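Local coordinates for protein endoglucanase E (Clostridium thermocellum, PDB 2WAO) that is the esterase part of a cellulose-degrading endoglucanase, probably removes acetyl groups from plant cell-wall polysaccharides and binds cello-oligosaccharides such as cellohexaose, at residues L89-E101 with F147-A160. Numbering follows the deposited sequence.
With BGC (beta-D-glucopyranose), chain B.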
ATOM      1  N   LEU A  89       9.256 -12.575 -12.972  1.00  8.25           N
ATOM      2  CA  LEU A  89       8.339 -11.483 -13.307  1.00  8.52           C
ATOM      3  C   LEU A  89       7.512 -11.074 -12.102  1.00  8.45           C
ATOM      4  O   LEU A  89       6.953 -11.926 -11.424  1.00  7.29           O
ATOM      5  CB  LEU A  89       7.394 -11.907 -14.411  1.00  9.65           C
ATOM      6  CG  LEU A  89       6.173 -11.061 -14.749  1.00 10.28           C
ATOM      7  CD1 LEU A  89       6.635  -9.685 -15.297  1.00 12.67           C
ATOM      8  CD2 LEU A  89       5.256 -11.807 -15.779  1.00 10.84           C
ATOM      9  N   VAL A  90       7.450  -9.768 -11.844  1.00  7.16           N
ATOM     10  CA  VAL A  90       6.463  -9.243 -10.900  1.00  7.30           C
ATOM     11  C   VAL A  90       5.578  -8.277 -11.709  1.00  7.46           C
ATOM     12  O   VAL A  90       6.112  -7.425 -12.450  1.00  8.49           O
ATOM     13  CB  VAL A  90       7.126  -8.487  -9.742  1.00  8.31           C
ATOM     14  CG1 VAL A  90       6.068  -7.764  -8.911  1.00  9.38           C
ATOM     15  CG2 VAL A  90       7.979  -9.420  -8.894  1.00 10.29           C
ATOM     16  N   LEU A  91       4.258  -8.448 -11.623  1.00  6.87           N
ATOM     17  CA  LEU A  91       3.322  -7.489 -12.260  1.00  7.01           C
ATOM     18  C   LEU A  91       2.624  -6.688 -11.145  1.00  7.46           C
ATOM     19  O   LEU A  91       1.885  -7.260 -10.337  1.00  7.63           O
ATOM     20  CB  LEU A  91       2.320  -8.239 -13.163  1.00  7.58           C
ATOM     21  CG  LEU A  91       1.244  -7.403 -13.839  1.00  8.85           C
ATOM     22  CD1 LEU A  91       1.861  -6.283 -14.716  1.00  8.33           C
ATOM     23  CD2 LEU A  91       0.280  -8.287 -14.675  1.00  9.77           C
ATOM     24  N   TRP A  92       2.845  -5.370 -11.102  1.00  7.06           N
ATOM     25  CA  TRP A  92       2.503  -4.551  -9.927  1.00  6.47           C
ATOM     26  C   TRP A  92       1.397  -3.545 -10.250  1.00  6.27           C
ATOM     27  O   TRP A  92       1.472  -2.814 -11.264  1.00  4.52           O
ATOM     28  CB  TRP A  92       3.766  -3.811  -9.467  1.00  6.83           C
ATOM     29  CG  TRP A  92       3.635  -2.965  -8.212  1.00  6.33           C
ATOM     30  CD1 TRP A  92       3.075  -1.706  -8.098  1.00  3.55           C
ATOM     31  CD2 TRP A  92       4.042  -3.346  -6.891  1.00  4.22           C
ATOM     32  NE1 TRP A  92       3.112  -1.301  -6.788  1.00  4.42           N
ATOM     33  CE2 TRP A  92       3.724  -2.274  -6.032  1.00  5.47           C
ATOM     34  CE3 TRP A  92       4.677  -4.488  -6.355  1.00  6.71           C
ATOM     35  CZ2 TRP A  92       4.020  -2.297  -4.654  1.00  5.95           C
ATOM     36  CZ3 TRP A  92       4.953  -4.512  -4.966  1.00  6.44           C
ATOM     37  CH2 TRP A  92       4.655  -3.399  -4.151  1.00  6.18           C
ATOM     38  N   LYS A  93       0.356  -3.525  -9.420  1.00  4.62           N
ATOM     39  CA  LYS A  93      -0.722  -2.572  -9.587  1.00  4.61           C
ATOM     40  C   LYS A  93      -0.262  -1.253  -8.920  1.00  3.88           C
ATOM     41  O   LYS A  93      -0.155  -1.137  -7.672  1.00  3.77           O
ATOM     42  CB  LYS A  93      -2.023  -3.069  -8.947  1.00  5.69           C
ATOM     43  CG  LYS A  93      -3.203  -2.106  -9.200  1.00  3.12           C
ATOM     44  CD  LYS A  93      -4.487  -2.615  -8.462  1.00  5.98           C
ATOM     45  CE  LYS A  93      -5.752  -1.903  -8.965  1.00  6.47           C
ATOM     46  NZ  LYS A  93      -6.147  -0.660  -8.161  1.00 10.79           N
ATOM     47  N   ARG A  94       0.053  -0.272  -9.740  1.00  3.86           N
ATOM     48  CA  ARG A  94       0.569   1.010  -9.189  1.00  3.54           C
ATOM     49  C   ARG A  94      -0.465   1.831  -8.441  1.00  4.59           C
ATOM     50  O   ARG A  94      -0.151   2.456  -7.406  1.00  3.91           O
ATOM     51  CB  ARG A  94       1.121   1.857 -10.324  1.00  4.56           C
ATOM     52  CG  ARG A  94       2.325   1.219 -10.946  1.00  2.39           C
ATOM     53  CD  ARG A  94       2.634   1.864 -12.335  1.00  6.77           C
ATOM     54  NE  ARG A  94       2.717   3.360 -12.366  1.00  7.19           N
ATOM     55  CZ  ARG A  94       3.846   4.084 -12.394  1.00  9.12           C
ATOM     56  NH1 ARG A  94       5.062   3.525 -12.285  1.00  5.75           N
ATOM     57  NH2 ARG A  94       3.779   5.405 -12.497  1.00  6.48           N
ATOM     58  N   THR A  95      -1.657   1.856  -9.011  1.00  2.95           N
ATOM     59  CA  THR A  95      -2.752   2.745  -8.639  1.00  4.65           C
ATOM     60  C   THR A  95      -3.658   2.164  -7.549  1.00  4.67           C
ATOM     61  O   THR A  95      -3.745   0.944  -7.333  1.00  4.55           O
ATOM     62  CB  THR A  95      -3.600   3.063  -9.884  1.00  5.02           C
ATOM     63  OG1 THR A  95      -3.697   1.867 -10.671  1.00  5.35           O
ATOM     64  CG2 THR A  95      -2.924   4.166 -10.740  1.00  4.45           C
ATOM     65  N   GLU A  96      -4.363   3.042  -6.859  1.00  4.92           N
ATOM     66  CA  GLU A  96      -5.122   2.639  -5.673  1.00  4.54           C
ATOM     67  C   GLU A  96      -6.504   2.044  -5.976  1.00  5.54           C
ATOM     68  O   GLU A  96      -6.990   2.034  -7.135  1.00  5.85           O
ATOM     69  CB  GLU A  96      -5.253   3.826  -4.731  1.00  5.22           C
ATOM     70  CG  GLU A  96      -6.023   5.009  -5.391  1.00  5.82           C
ATOM     71  CD  GLU A  96      -6.084   6.195  -4.460  1.00  9.30           C
ATOM     72  OE1 GLU A  96      -6.906   6.174  -3.509  1.00  9.49           O
ATOM     73  OE2 GLU A  96      -5.263   7.140  -4.675  1.00 11.26           O
ATOM     74  N   ALA A  97      -7.126   1.561  -4.914  1.00  6.13           N
ATOM     75  CA  ALA A  97      -8.383   0.802  -5.006  1.00  6.51           C
ATOM     76  C   ALA A  97      -9.488   1.678  -5.589  1.00  7.91           C
ATOM     77  O   ALA A  97     -10.343   1.199  -6.382  1.00  9.73           O
ATOM     78  CB  ALA A  97      -8.759   0.269  -3.617  1.00  5.43           C
ATOM     79  N   SER A  98      -9.464   2.965  -5.249  1.00  9.39           N
ATOM     80  CA  SER A  98     -10.526   3.860  -5.751  1.00 11.20           C
ATOM     81  C   SER A  98     -10.529   3.988  -7.291  1.00 11.17           C
ATOM     82  O   SER A  98     -11.534   4.415  -7.873  1.00 12.12           O
ATOM     83  CB  SER A  98     -10.472   5.249  -5.103  1.00 12.12           C
ATOM     84  OG  SER A  98      -9.322   5.942  -5.524  1.00 13.37           O
ATOM     85  N   LEU A  99      -9.437   3.638  -7.962  1.00  9.90           N
ATOM     86  CA  LEU A  99      -9.403   3.710  -9.430  1.00 12.13           C
ATOM     87  C   LEU A  99      -9.932   2.427 -10.126  1.00 13.92           C
ATOM     88  O   LEU A  99      -9.940   2.337 -11.360  1.00 16.23           O
ATOM     89  CB  LEU A  99      -8.006   4.046  -9.941  1.00 11.40           C
ATOM     90  CG  LEU A  99      -7.585   5.463  -9.616  1.00 12.83           C
ATOM     91  CD1 LEU A  99      -6.075   5.628  -9.693  1.00 13.29           C
ATOM     92  CD2 LEU A  99      -8.325   6.505 -10.532  1.00 13.75           C
ATOM     93  N   GLY A 100     -10.346   1.441  -9.343  1.00 12.99           N
ATOM     94  CA  GLY A 100     -11.140   0.361  -9.906  1.00 13.27           C
ATOM     95  C   GLY A 100     -10.545  -0.993  -9.633  1.00 11.95           C
ATOM     96  O   GLY A 100      -9.344  -1.126  -9.441  1.00 12.08           O
ATOM     97  N   GLU A 101     -11.394  -2.014  -9.647  1.00 12.20           N
ATOM     98  CA  GLU A 101     -10.934  -3.405  -9.496  1.00 12.07           C
ATOM     99  C   GLU A 101     -10.281  -3.876 -10.765  1.00 11.14           C
ATOM    100  O   GLU A 101     -10.610  -3.407 -11.863  1.00 11.72           O
ATOM    101  CB  GLU A 101     -12.114  -4.344  -9.172  1.00 12.82           C
ATOM    102  CG  GLU A 101     -12.808  -3.924  -7.901  1.00 17.72           C
ATOM    103  CD  GLU A 101     -14.183  -4.566  -7.725  1.00 24.21           C
ATOM    104  OE1 GLU A 101     -14.506  -5.499  -8.521  1.00 25.09           O
ATOM    105  OE2 GLU A 101     -14.930  -4.120  -6.805  1.00 21.17           O
ATOM    106  N   PHE A 147      -4.177  15.529  -8.767  1.00  9.77           N
ATOM    107  CA  PHE A 147      -4.001  14.101  -8.914  1.00  8.26           C
ATOM    108  C   PHE A 147      -4.143  13.640 -10.363  1.00  8.45           C
ATOM    109  O   PHE A 147      -5.141  13.964 -11.036  1.00  7.48           O
ATOM    110  CB  PHE A 147      -5.041  13.372  -8.072  1.00  8.33           C
ATOM    111  CG  PHE A 147      -4.921  11.874  -8.138  1.00  5.68           C
ATOM    112  CD1 PHE A 147      -3.926  11.219  -7.389  1.00  8.18           C
ATOM    113  CD2 PHE A 147      -5.793  11.117  -8.916  1.00  8.08           C
ATOM    114  CE1 PHE A 147      -3.815   9.795  -7.417  1.00  7.18           C
ATOM    115  CE2 PHE A 147      -5.698   9.684  -8.961  1.00  6.70           C
ATOM    116  CZ  PHE A 147      -4.703   9.040  -8.223  1.00  8.51           C
ATOM    117  N   THR A 148      -3.168  12.852 -10.805  1.00  7.64           N
ATOM    118  CA  THR A 148      -3.309  12.058 -12.043  1.00  7.55           C
ATOM    119  C   THR A 148      -2.922  10.600 -11.762  1.00  7.06           C
ATOM    120  O   THR A 148      -1.916  10.324 -11.098  1.00  5.99           O
ATOM    121  CB  THR A 148      -2.478  12.634 -13.202  1.00  7.82           C
ATOM    122  OG1 THR A 148      -1.095  12.450 -12.960  1.00 10.73           O
ATOM    123  CG2 THR A 148      -2.727  14.170 -13.381  1.00  9.22           C
ATOM    124  N   PRO A 149      -3.743   9.640 -12.224  1.00  7.11           N
ATOM    125  CA  PRO A 149      -3.405   8.205 -12.014  1.00  6.59           C
ATOM    126  C   PRO A 149      -1.995   7.834 -12.479  1.00  6.41           C
ATOM    127  O   PRO A 149      -1.315   7.051 -11.792  1.00  7.42           O
ATOM    128  CB  PRO A 149      -4.440   7.493 -12.868  1.00  6.93           C
ATOM    129  CG  PRO A 149      -5.668   8.430 -12.744  1.00  7.75           C
ATOM    130  CD  PRO A 149      -5.034   9.804 -12.911  1.00  5.27           C
ATOM    131  N   LYS A 150      -1.538   8.410 -13.607  1.00  4.73           N
ATOM    132  CA  LYS A 150      -0.233   8.086 -14.157  1.00  6.16           C
ATOM    133  C   LYS A 150       0.894   8.391 -13.181  1.00  4.59           C
ATOM    134  O   LYS A 150       1.949   7.771 -13.265  1.00  5.39           O
ATOM    135  CB  LYS A 150       0.035   8.846 -15.476  1.00  5.68           C
ATOM    136  CG  LYS A 150       0.285  10.376 -15.324  1.00  6.21           C
ATOM    137  CD  LYS A 150       0.078  11.111 -16.671  1.00  9.90           C
ATOM    138  CE  LYS A 150       0.557  12.554 -16.624  1.00 14.11           C
ATOM    139  NZ  LYS A 150      -0.199  13.273 -15.606  1.00 20.07           N
ATOM    140  N   ASN A 151       0.677   9.358 -12.286  1.00  4.33           N
ATOM    141  CA  ASN A 151       1.755   9.778 -11.366  1.00  5.14           C
ATOM    142  C   ASN A 151       1.739   9.105  -9.969  1.00  4.73           C
ATOM    143  O   ASN A 151       2.495   9.479  -9.042  1.00  3.24           O
ATOM    144  CB  ASN A 151       1.735  11.310 -11.255  1.00  4.63           C
ATOM    145  CG  ASN A 151       2.486  11.982 -12.417  1.00  6.10           C
ATOM    146  OD1 ASN A 151       3.302  11.349 -13.097  1.00  7.91           O
ATOM    147  ND2 ASN A 151       2.213  13.252 -12.628  1.00  5.99           N
ATOM    148  N   GLU A 152       0.855   8.122  -9.795  1.00  4.76           N
ATOM    149  CA  GLU A 152       0.749   7.470  -8.499  1.00  4.54           C
ATOM    150  C   GLU A 152       1.498   6.151  -8.585  1.00  4.95           C
ATOM    151  O   GLU A 152       0.983   5.170  -9.104  1.00  4.62           O
ATOM    152  CB  GLU A 152      -0.742   7.208  -8.169  1.00  5.05           C
ATOM    153  CG  GLU A 152      -0.997   6.425  -6.854  1.00  5.67           C
ATOM    154  CD  GLU A 152      -2.499   6.394  -6.518  1.00  8.20           C
ATOM    155  OE1 GLU A 152      -3.270   5.735  -7.286  1.00  8.44           O
ATOM    156  OE2 GLU A 152      -2.888   7.043  -5.490  1.00  5.65           O
ATOM    157  N   ASN A 153       2.711   6.120  -8.074  1.00  3.46           N
ATOM    158  CA  ASN A 153       3.520   4.923  -8.150  1.00  3.51           C
ATOM    159  C   ASN A 153       3.746   4.261  -6.773  1.00  3.28           C
ATOM    160  O   ASN A 153       4.784   4.503  -6.094  1.00  3.66           O
ATOM    161  CB  ASN A 153       4.860   5.240  -8.844  1.00  2.62           C
ATOM    162  CG  ASN A 153       5.750   4.034  -8.964  1.00  4.99           C
ATOM    163  OD1 ASN A 153       6.934   4.144  -9.344  1.00  8.25           O
ATOM    164  ND2 ASN A 153       5.188   2.864  -8.729  1.00  2.62           N
ATOM    165  N   SER A 154       2.814   3.358  -6.410  1.00  4.24           N
ATOM    166  CA  SER A 154       2.957   2.639  -5.132  1.00  4.24           C
ATOM    167  C   SER A 154       4.201   1.744  -5.035  1.00  3.81           C
ATOM    168  O   SER A 154       4.584   1.370  -3.930  1.00  5.52           O
ATOM    169  CB  SER A 154       1.715   1.828  -4.772  1.00  3.85           C
ATOM    170  OG  SER A 154       1.511   0.867  -5.780  1.00  5.61           O
ATOM    171  N   TYR A 155       4.808   1.400  -6.170  1.00  3.59           N
ATOM    172  CA  TYR A 155       6.062   0.607  -6.131  1.00  3.72           C
ATOM    173  C   TYR A 155       7.156   1.418  -5.427  1.00  3.47           C
ATOM    174  O   TYR A 155       8.065   0.835  -4.832  1.00  3.22           O
ATOM    175  CB  TYR A 155       6.547   0.242  -7.552  1.00  4.14           C
ATOM    176  CG  TYR A 155       7.684  -0.790  -7.581  1.00  3.72           C
ATOM    177  CD1 TYR A 155       7.418  -2.140  -7.320  1.00  6.56           C
ATOM    178  CD2 TYR A 155       9.009  -0.400  -7.857  1.00  7.59           C
ATOM    179  CE1 TYR A 155       8.425  -3.084  -7.366  1.00  5.47           C
ATOM    180  CE2 TYR A 155      10.038  -1.337  -7.901  1.00  9.72           C
ATOM    181  CZ  TYR A 155       9.726  -2.675  -7.670  1.00  8.38           C
ATOM    182  OH  TYR A 155      10.718  -3.607  -7.712  1.00  8.42           O
ATOM    183  N   MET A 156       7.069   2.758  -5.506  1.00  3.29           N
ATOM    184  CA  MET A 156       8.061   3.647  -4.859  1.00  5.03           C
ATOM    185  C   MET A 156       7.441   4.388  -3.632  1.00  4.43           C
ATOM    186  O   MET A 156       7.857   5.499  -3.260  1.00  5.33           O
ATOM    187  CB  MET A 156       8.718   4.593  -5.866  1.00  4.72           C
ATOM    188  CG  MET A 156       9.615   3.865  -6.908  1.00  6.57           C
ATOM    189  SD  MET A 156      10.934   2.905  -6.113  1.00 10.53           S
ATOM    190  CE  MET A 156      11.990   4.218  -5.531  1.00 14.19           C
ATOM    191  N   SER A 157       6.405   3.770  -3.034  1.00  3.52           N
ATOM    192  CA  SER A 157       5.895   4.247  -1.742  0.50  2.79           C
ATOM    193  C   SER A 157       6.881   3.846  -0.650  1.00  3.42           C
ATOM    194  O   SER A 157       7.643   2.863  -0.792  1.00  3.21           O
ATOM    195  CB  SER A 157       4.534   3.638  -1.428  0.50  2.36           C
ATOM    196  OG  SER A 157       4.669   2.275  -1.074  0.50  2.00           O
ATOM    197  N   TYR A 158       6.880   4.607   0.443  1.00  3.31           N
ATOM    198  CA  TYR A 158       7.745   4.230   1.592  1.00  3.28           C
ATOM    199  C   TYR A 158       7.422   2.801   2.015  1.00  3.15           C
ATOM    200  O   TYR A 158       8.319   2.081   2.503  1.00  5.03           O
ATOM    201  CB  TYR A 158       7.562   5.173   2.778  1.00  2.65           C
ATOM    202  CG  TYR A 158       6.249   4.997   3.486  1.00  4.27           C
ATOM    203  CD1 TYR A 158       6.167   4.223   4.659  1.00  6.25           C
ATOM    204  CD2 TYR A 158       5.065   5.568   2.969  1.00  3.04           C
ATOM    205  CE1 TYR A 158       4.968   4.018   5.295  1.00  6.39           C
ATOM    206  CE2 TYR A 158       3.831   5.369   3.611  1.00  3.68           C
ATOM    207  CZ  TYR A 158       3.806   4.605   4.769  1.00  6.35           C
ATOM    208  OH  TYR A 158       2.640   4.350   5.427  1.00  8.15           O
ATOM    209  N   ALA A 159       6.151   2.404   1.899  1.00  2.67           N
ATOM    210  CA  ALA A 159       5.718   1.084   2.306  1.00  4.69           C
ATOM    211  C   ALA A 159       6.357  -0.027   1.443  1.00  3.96           C
ATOM    212  O   ALA A 159       6.901  -1.027   1.966  1.00  4.18           O
ATOM    213  CB  ALA A 159       4.208   1.005   2.248  1.00  3.24           C
ATOM    214  N   ALA A 160       6.331   0.151   0.110  1.00  3.74           N
ATOM    215  CA  ALA A 160       6.896  -0.875  -0.777  1.00  2.97           C
ATOM    216  C   ALA A 160       8.410  -0.948  -0.638  1.00  4.08           C
ATOM    217  O   ALA A 160       9.023  -2.034  -0.670  1.00  3.13           O
ATOM    218  CB  ALA A 160       6.544  -0.583  -2.221  1.00  2.59           C
TER
HETATM  219  C2  BGC B   5     -10.035  12.865  -2.242  1.00 19.12           C
HETATM  220  C3  BGC B   5     -10.293  11.538  -2.965  1.00 21.72           C
HETATM  221  C4  BGC B   5      -9.969  11.648  -4.457  1.00 21.69           C
HETATM  222  C5  BGC B   5      -8.529  12.100  -4.602  1.00 20.73           C
HETATM  223  C6  BGC B   5      -8.062  12.118  -6.068  1.00 19.68           C
HETATM  224  C1  BGC B   5      -8.657  13.393  -2.627  1.00 17.70           C
HETATM  225  O2  BGC B   5     -10.145  12.726  -0.832  1.00 14.83           O
HETATM  226  O3  BGC B   5     -11.606  11.080  -2.715  1.00 23.01           O
HETATM  227  O4  BGC B   5     -10.082  10.375  -5.060  1.00 27.21           O
HETATM  228  O5  BGC B   5      -8.510  13.398  -4.034  1.00 18.85           O
HETATM  229  O6  BGC B   5      -8.474  13.302  -6.699  1.00 22.92           O
HETATM  230  O   HOH W   1       0.430   5.071 -11.843  1.00  8.09           O
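Arg94 and Ser154 bring the two backbones closest, their CA atoms 5.0 Å apart, where the chain leaving strand 85-93 meets the turns before helix 158-165. Arg94 O accepts from both Ser154 N and Ser154 OG, and that hydroxyl also takes the indole N-H of Trp92, NE1 to OG 2.9 Å, close to the ring plane. Tyr155 turns its edge onto the Trp92 face, planes at 88°, and Tyr155 CD1 sits 3.6 Å from Trp92 CD2. The Arg94 side chain bends at chi3 (51°), which lays its guanidinium over Asn153, the amide stacked 18° from parallel; NH2 reaches Lys150 O in the guanidinium plane at 3.1 Å and forms a salt bridge with Glu139. A water joins Arg94 NE to Pro149 O and Glu152 O. Farther along, Glu152 OE1 accepts from Glu96 N. Glu96 OE2 lies 2.5 Å from Glu152 OE2, so one carboxyl group probably carries a proton; Ser176 also bonds Glu96 OE2. Leu99 CD1 meets the edge of Phe147, a glycan-pocket residue, at CZ (4.0 Å). The contact thus joins the esterase's beta-rich N-terminal module to its SGNH-type domain, with strand 52-59 touching Pro149 and Tyr155, and Cys134 of helix 131-134 touching Glu96 and Glu152.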